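Local coordinates for AimR transcriptional regulator (Bacillus phage phi3T, PDB 5ZVV), which activates transcription of the phage aimX locus as a homodimer, which the arbitrium peptide converts to an inactive monomer, so steering the choice between lysis and lysogeny, at residues G114-L119 and L148-A153; A269-S274 and Q282-N287. All blocks are in the same frame, centred on the assembly; numbering follows the deposited sequence.

Contact 1. Residues G114-L119 and L148-A153; sequences GKVYSL and LFFSNA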
loop_
_atom_site.group_PDB
_atom_site.type_symbol
_atom_site.label_atom_id
_atom_site.label_comp_id
_atom_site.label_asym_id
_atom_site.label_seq_id
_atom_site.Cartn_x
_atom_site.Cartn_y
_atom_site.Cartn_z
ATOM N N GLY A 114 12.089 -10.510 23.445
ATOM C CA GLY A 114 12.109 -9.164 23.991
ATOM C C GLY A 114 12.385 -8.114 22.936
ATOM O O GLY A 114 11.803 -7.029 22.960
ATOM N N LYS A 115 13.273 -8.425 21.989
ATOM C CA LYS A 115 13.602 -7.460 20.947
ATOM C C LYS A 115 12.458 -7.310 19.954
ATOM O O LYS A 115 12.152 -6.194 19.517
ATOM C CB LYS A 115 14.892 -7.877 20.240
ATOM C CG LYS A 115 16.138 -7.648 21.085
ATOM C CD LYS A 115 17.210 -8.699 20.829
ATOM C CE LYS A 115 17.780 -8.605 19.428
ATOM N NZ LYS A 115 18.805 -9.658 19.185
ATOM N N VAL A 116 11.804 -8.419 19.596
ATOM C CA VAL A 116 10.698 -8.344 18.645
ATOM C C VAL A 116 9.517 -7.602 19.258
ATOM O O VAL A 116 8.920 -6.724 18.624
ATOM C CB VAL A 116 10.298 -9.751 18.166
ATOM C CG1 VAL A 116 9.053 -9.680 17.295
ATOM C CG2 VAL A 116 11.443 -10.386 17.397
ATOM N N TYR A 117 9.162 -7.935 20.503
ATOM C CA TYR A 117 8.069 -7.223 21.156
ATOM C C TYR A 117 8.442 -5.777 21.451
ATOM O O TYR A 117 7.566 -4.903 21.470
ATOM C CB TYR A 117 7.651 -7.945 22.435
ATOM C CG TYR A 117 6.689 -9.082 22.177
ATOM C CD1 TYR A 117 7.145 -10.328 21.768
ATOM C CD2 TYR A 117 5.320 -8.901 22.325
ATOM C CE1 TYR A 117 6.265 -11.366 21.522
ATOM C CE2 TYR A 117 4.433 -9.933 22.081
ATOM C CZ TYR A 117 4.910 -11.161 21.680
ATOM O OH TYR A 117 4.027 -12.185 21.443
ATOM N N SER A 118 9.726 -5.504 21.679
ATOM C CA SER A 118 10.168 -4.122 21.817
ATOM C C SER A 118 9.930 -3.348 20.527
ATOM O O SER A 118 9.442 -2.210 20.559
ATOM C CB SER A 118 11.644 -4.079 22.212
ATOM O OG SER A 118 12.061 -2.750 22.459
ATOM N N LEU A 119 10.262 -3.952 19.379
ATOM C CA LEU A 119 9.956 -3.321 18.098
ATOM C C LEU A 119 8.456 -3.123 17.926
ATOM O O LEU A 119 8.011 -2.064 17.469
ATOM C CB LEU A 119 10.513 -4.159 16.946
ATOM C CG LEU A 119 12.032 -4.279 16.824
ATOM C CD1 LEU A 119 12.392 -5.149 15.634
ATOM C CD2 LEU A 119 12.668 -2.908 16.696
ATOM N N LEU A 148 9.445 -15.499 14.300
ATOM C CA LEU A 148 9.396 -15.413 12.843
ATOM C C LEU A 148 7.983 -15.097 12.381
ATOM O O LEU A 148 7.781 -14.321 11.440
ATOM C CB LEU A 148 9.887 -16.716 12.209
ATOM C CG LEU A 148 11.397 -16.946 12.126
ATOM C CD1 LEU A 148 11.691 -18.360 11.637
ATOM C CD2 LEU A 148 12.051 -15.912 11.221
ATOM N N PHE A 149 6.989 -15.673 13.060
ATOM C CA PHE A 149 5.603 -15.320 12.791
ATOM C C PHE A 149 5.315 -13.891 13.237
ATOM O O PHE A 149 4.847 -13.063 12.443
ATOM C CB PHE A 149 4.678 -16.316 13.498
ATOM C CG PHE A 149 3.220 -16.144 13.172
ATOM C CD1 PHE A 149 2.443 -15.222 13.855
ATOM C CD2 PHE A 149 2.619 -16.928 12.203
ATOM C CE1 PHE A 149 1.101 -15.071 13.563
ATOM C CE2 PHE A 149 1.275 -16.784 11.909
ATOM C CZ PHE A 149 0.517 -15.851 12.591
ATOM N N PHE A 150 5.634 -13.571 14.496
ATOM C CA PHE A 150 5.140 -12.326 15.076
ATOM C C PHE A 150 5.842 -11.110 14.493
ATOM O O PHE A 150 5.223 -10.049 14.354
ATOM C CB PHE A 150 5.289 -12.346 16.599
ATOM C CG PHE A 150 4.560 -11.227 17.289
ATOM C CD1 PHE A 150 3.181 -11.260 17.417
ATOM C CD2 PHE A 150 5.251 -10.140 17.798
ATOM C CE1 PHE A 150 2.504 -10.232 18.044
ATOM C CE2 PHE A 150 4.582 -9.110 18.429
ATOM C CZ PHE A 150 3.204 -9.155 18.551
ATOM N N SER A 151 7.121 -11.239 14.136
ATOM C CA SER A 151 7.809 -10.135 13.480
ATOM C C SER A 151 7.150 -9.761 12.160
ATOM O O SER A 151 7.398 -8.666 11.644
ATOM C CB SER A 151 9.280 -10.484 13.249
ATOM O OG SER A 151 9.413 -11.611 12.404
ATOM N N ASN A 152 6.313 -10.639 11.603
ATOM C CA ASN A 152 5.518 -10.291 10.435
ATOM C C ASN A 152 4.096 -9.883 10.795
ATOM O O ASN A 152 3.591 -8.884 10.271
ATOM C CB ASN A 152 5.494 -11.460 9.447
ATOM C CG ASN A 152 6.808 -11.617 8.710
ATOM O OD1 ASN A 152 7.114 -10.845 7.803
ATOM N ND2 ASN A 152 7.596 -12.611 9.100
ATOM N N ALA A 153 3.450 -10.622 11.702
ATOM C CA ALA A 153 2.083 -10.295 12.094
ATOM C C ALA A 153 1.990 -8.910 12.723
ATOM O O ALA A 153 0.980 -8.217 12.553
ATOM C CB ALA A 153 1.550 -11.354 13.061
#

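Contact 2. Residues A269-S274 and Q282-N287; sequences ALCFLS and QWVNYN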
loop_
_atom_site.group_PDB
_atom_site.type_symbol
_atom_site.label_atom_id
_atom_site.label_comp_id
_atom_site.label_asym_id
_atom_site.label_seq_id
_atom_site.Cartn_x
_atom_site.Cartn_y
_atom_site.Cartn_z
ATOM N N ALA A 269 -20.722 3.230 19.716
ATOM C CA ALA A 269 -21.328 2.349 18.722
ATOM C C ALA A 269 -22.843 2.319 18.874
ATOM O O ALA A 269 -23.579 2.396 17.880
ATOM C CB ALA A 269 -20.749 0.939 18.842
ATOM N N LEU A 270 -23.329 2.214 20.115
ATOM C CA LEU A 270 -24.771 2.202 20.336
ATOM C C LEU A 270 -25.394 3.558 20.037
ATOM O O LEU A 270 -26.546 3.629 19.595
ATOM C CB LEU A 270 -25.077 1.778 21.770
ATOM C CG LEU A 270 -24.857 0.300 22.087
ATOM C CD1 LEU A 270 -24.794 0.068 23.590
ATOM C CD2 LEU A 270 -25.965 -0.534 21.458
ATOM N N CYS A 271 -24.647 4.637 20.271
ATOM C CA CYS A 271 -25.141 5.978 19.987
ATOM C C CYS A 271 -25.287 6.195 18.488
ATOM O O CYS A 271 -26.308 6.717 18.018
ATOM C CB CYS A 271 -24.197 7.015 20.599
ATOM S SG CYS A 271 -24.722 8.721 20.382
ATOM N N PHE A 272 -24.273 5.793 17.720
ATOM C CA PHE A 272 -24.383 5.852 16.268
ATOM C C PHE A 272 -25.531 4.983 15.774
ATOM O O PHE A 272 -26.305 5.395 14.905
ATOM C CB PHE A 272 -23.072 5.418 15.615
ATOM C CG PHE A 272 -23.070 5.568 14.121
ATOM C CD1 PHE A 272 -22.953 6.823 13.542
ATOM C CD2 PHE A 272 -23.192 4.463 13.295
ATOM C CE1 PHE A 272 -22.953 6.970 12.164
ATOM C CE2 PHE A 272 -23.191 4.602 11.915
ATOM C CZ PHE A 272 -23.072 5.859 11.351
ATOM N N LEU A 273 -25.652 3.770 16.318
ATOM C CA LEU A 273 -26.727 2.875 15.900
ATOM C C LEU A 273 -28.097 3.506 16.127
ATOM O O LEU A 273 -28.923 3.582 15.205
ATOM C CB LEU A 273 -26.621 1.551 16.653
ATOM C CG LEU A 273 -27.657 0.496 16.277
ATOM C CD1 LEU A 273 -27.430 -0.009 14.856
ATOM C CD2 LEU A 273 -27.644 -0.649 17.281
ATOM N N SER A 274 -28.358 3.967 17.355
ATOM C CA SER A 274 -29.680 4.497 17.675
ATOM C C SER A 274 -29.950 5.807 16.948
ATOM O O SER A 274 -31.104 6.101 16.620
ATOM C CB SER A 274 -29.828 4.675 19.187
ATOM O OG SER A 274 -28.890 5.608 19.696
ATOM N N GLN A 282 -29.551 6.285 24.745
ATOM C CA GLN A 282 -29.070 6.465 26.105
ATOM C C GLN A 282 -27.571 6.711 26.175
ATOM O O GLN A 282 -27.036 6.864 27.276
ATOM C CB GLN A 282 -29.407 5.239 26.956
ATOM C CG GLN A 282 -30.864 4.838 26.947
ATOM C CD GLN A 282 -31.092 3.533 27.675
ATOM O OE1 GLN A 282 -30.179 2.717 27.806
ATOM N NE2 GLN A 282 -32.310 3.331 28.163
ATOM N N TRP A 283 -26.882 6.758 25.034
ATOM C CA TRP A 283 -25.426 6.688 25.007
ATOM C C TRP A 283 -24.780 7.955 24.460
ATOM O O TRP A 283 -23.609 7.928 24.071
ATOM C CB TRP A 283 -24.984 5.469 24.200
ATOM C CG TRP A 283 -25.615 4.205 24.691
ATOM C CD1 TRP A 283 -25.172 3.407 25.703
ATOM C CD2 TRP A 283 -26.820 3.609 24.205
ATOM N NE1 TRP A 283 -26.025 2.346 25.875
ATOM C CE2 TRP A 283 -27.045 2.445 24.964
ATOM C CE3 TRP A 283 -27.730 3.944 23.197
ATOM C CZ2 TRP A 283 -28.141 1.612 24.747
ATOM C CZ3 TRP A 283 -28.816 3.116 22.983
ATOM C CH2 TRP A 283 -29.012 1.965 23.754
ATOM N N VAL A 284 -25.517 9.064 24.421
ATOM C CA VAL A 284 -24.926 10.337 24.028
ATOM C C VAL A 284 -23.842 10.706 25.031
ATOM O O VAL A 284 -24.079 10.735 26.243
ATOM C CB VAL A 284 -26.000 11.431 23.943
ATOM C CG1 VAL A 284 -25.372 12.761 23.545
ATOM C CG2 VAL A 284 -27.091 11.030 22.965
ATOM N N ASN A 285 -22.642 10.977 24.529
ATOM C CA ASN A 285 -21.517 11.353 25.379
ATOM C C ASN A 285 -21.508 12.870 25.525
ATOM O O ASN A 285 -21.224 13.592 24.564
ATOM C CB ASN A 285 -20.204 10.848 24.789
ATOM C CG ASN A 285 -19.054 10.891 25.785
ATOM O OD1 ASN A 285 -18.964 11.794 26.618
ATOM N ND2 ASN A 285 -18.165 9.910 25.695
ATOM N N TYR A 286 -21.825 13.352 26.727
ATOM C CA TYR A 286 -21.837 14.777 27.029
ATOM C C TYR A 286 -20.547 15.256 27.681
ATOM O O TYR A 286 -20.397 16.458 27.915
ATOM C CB TYR A 286 -23.022 15.107 27.944
ATOM C CG TYR A 286 -24.380 14.880 27.313
ATOM C CD1 TYR A 286 -24.964 15.854 26.513
ATOM C CD2 TYR A 286 -25.083 13.697 27.522
ATOM C CE1 TYR A 286 -26.207 15.658 25.935
ATOM C CE2 TYR A 286 -26.330 13.491 26.948
ATOM C CZ TYR A 286 -26.888 14.477 26.155
ATOM O OH TYR A 286 -28.124 14.287 25.576
ATOM N N ASN A 287 -19.614 14.352 27.975
ATOM C CA ASN A 287 -18.403 14.704 28.706
ATOM C C ASN A 287 -17.162 14.370 27.897
ATOM O O ASN A 287 -16.264 13.675 28.381
ATOM C CB ASN A 287 -18.373 13.976 30.048
ATOM C CG ASN A 287 -19.633 14.202 30.847
ATOM O OD1 ASN A 287 -20.702 13.710 30.484
ATOM N ND2 ASN A 287 -19.522 14.957 31.933
#

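Contact 1. Residues G114-L119 and L148-A153
F150 of helix 145-161 meets V116 and Y117 of helix 108-124 in the interior of an all-helical, TPR-like array; the two helices run nearly parallel here, the axes of the two short segments approaching to 9.9 Å at an angle of 8°, with helix 130-139 coming between them in the chain. Along 148-153, F150 is the first residue to touch. Its CG lies anti to the backbone N (chi1 -169°), which carries the ring toward helix 108-124 until it lies over one face of the Y117 phenol. The two rings form an offset stack, centroids 4.4 Å apart and planes 12° from parallel. CE2 of F150 sits over the rim of the phenol, 3.7 Å from Y117 CE2, while V116 CG1 packs against the edge of the F150 ring, in its plane. F189 of helix 184-203 meets the F150 ring as well, and H120 approaches it edge-to-face, so aromatic groups of three helices gather here. The Y117 hydroxyl is hydrogen-bonded to E84 OE1, which ties down the polar end of the ring stacked on F150. One residue on, S151 meets V116 through its backbone N and its CB, while OG turns to M147 O in its own helix, to which it is hydrogen-bonded. V116 CG1, the same methyl that borders F150, lies 4.0 Å from S151 N and 4.1 Å from S151 CB.

Contact 2. Residues A269-S274 and Q282-N287
The indole of W283 is layered between two aliphatic groups: L270 covers one face, with CB 3.5 Å above the plane over its centre, and Q282 CB lies over the opposite face. L270 CD1 adds a CH-pi contact, 3.7 Å from the centroid of the five-membered ring and 25° off its normal, and S274 OG borders the indole edge 4.0 Å from W283 CE3. W283 NE1 makes a weak hydrogen bond to a glycerol, probably from the crystallisation liquor. This is a helix-loop contact, in which the connection leading to helix 291-304 turns back on helix 260-277. The helix backbone places L270 CB, while chi1 of -73°, with CG anti to the carbonyl carbon, directs CG and with it CD1 over the indole; Y250 of helix 243-252 also touches this leucine. Beside the indole, C271 CB packs 3.6 Å from W283 O, and its SG, anti to the backbone N, reaches V284, with CG2 4.2 Å away. S274 N and OG both bond to L270 O, arriving from opposite faces of its plane; the OG bond is 3.1 Å long. In the loop, W283 N is anchored by a hydrogen bond to N281 OD1. No hydrogen bond joins the two segments. Between them the contact therefore rests on apolar packing and one CH-pi contact, which seat a partly exposed indole against the helix.

Contacts 1 and 2 lie on opposite sides of the chain's centre, their own centres about 37 Å apart, and share no helix. Contact 1 is fully interior: it joins two helices separated by one intervening helix, every touching residue is buried, and aromatic stacking dominates. Contact 2 is more local, pinning a loop onto the helix that precedes it; its touching helical residues are buried, but W283 and V284 are only partly covered and the loop goes on to exposed residues. Neither has a hydrogen bond between its segments. Contact 1 pairs ring with ring, contact 2 sets aliphatic groups against an indole, and neither touches the second subunit of the dimer.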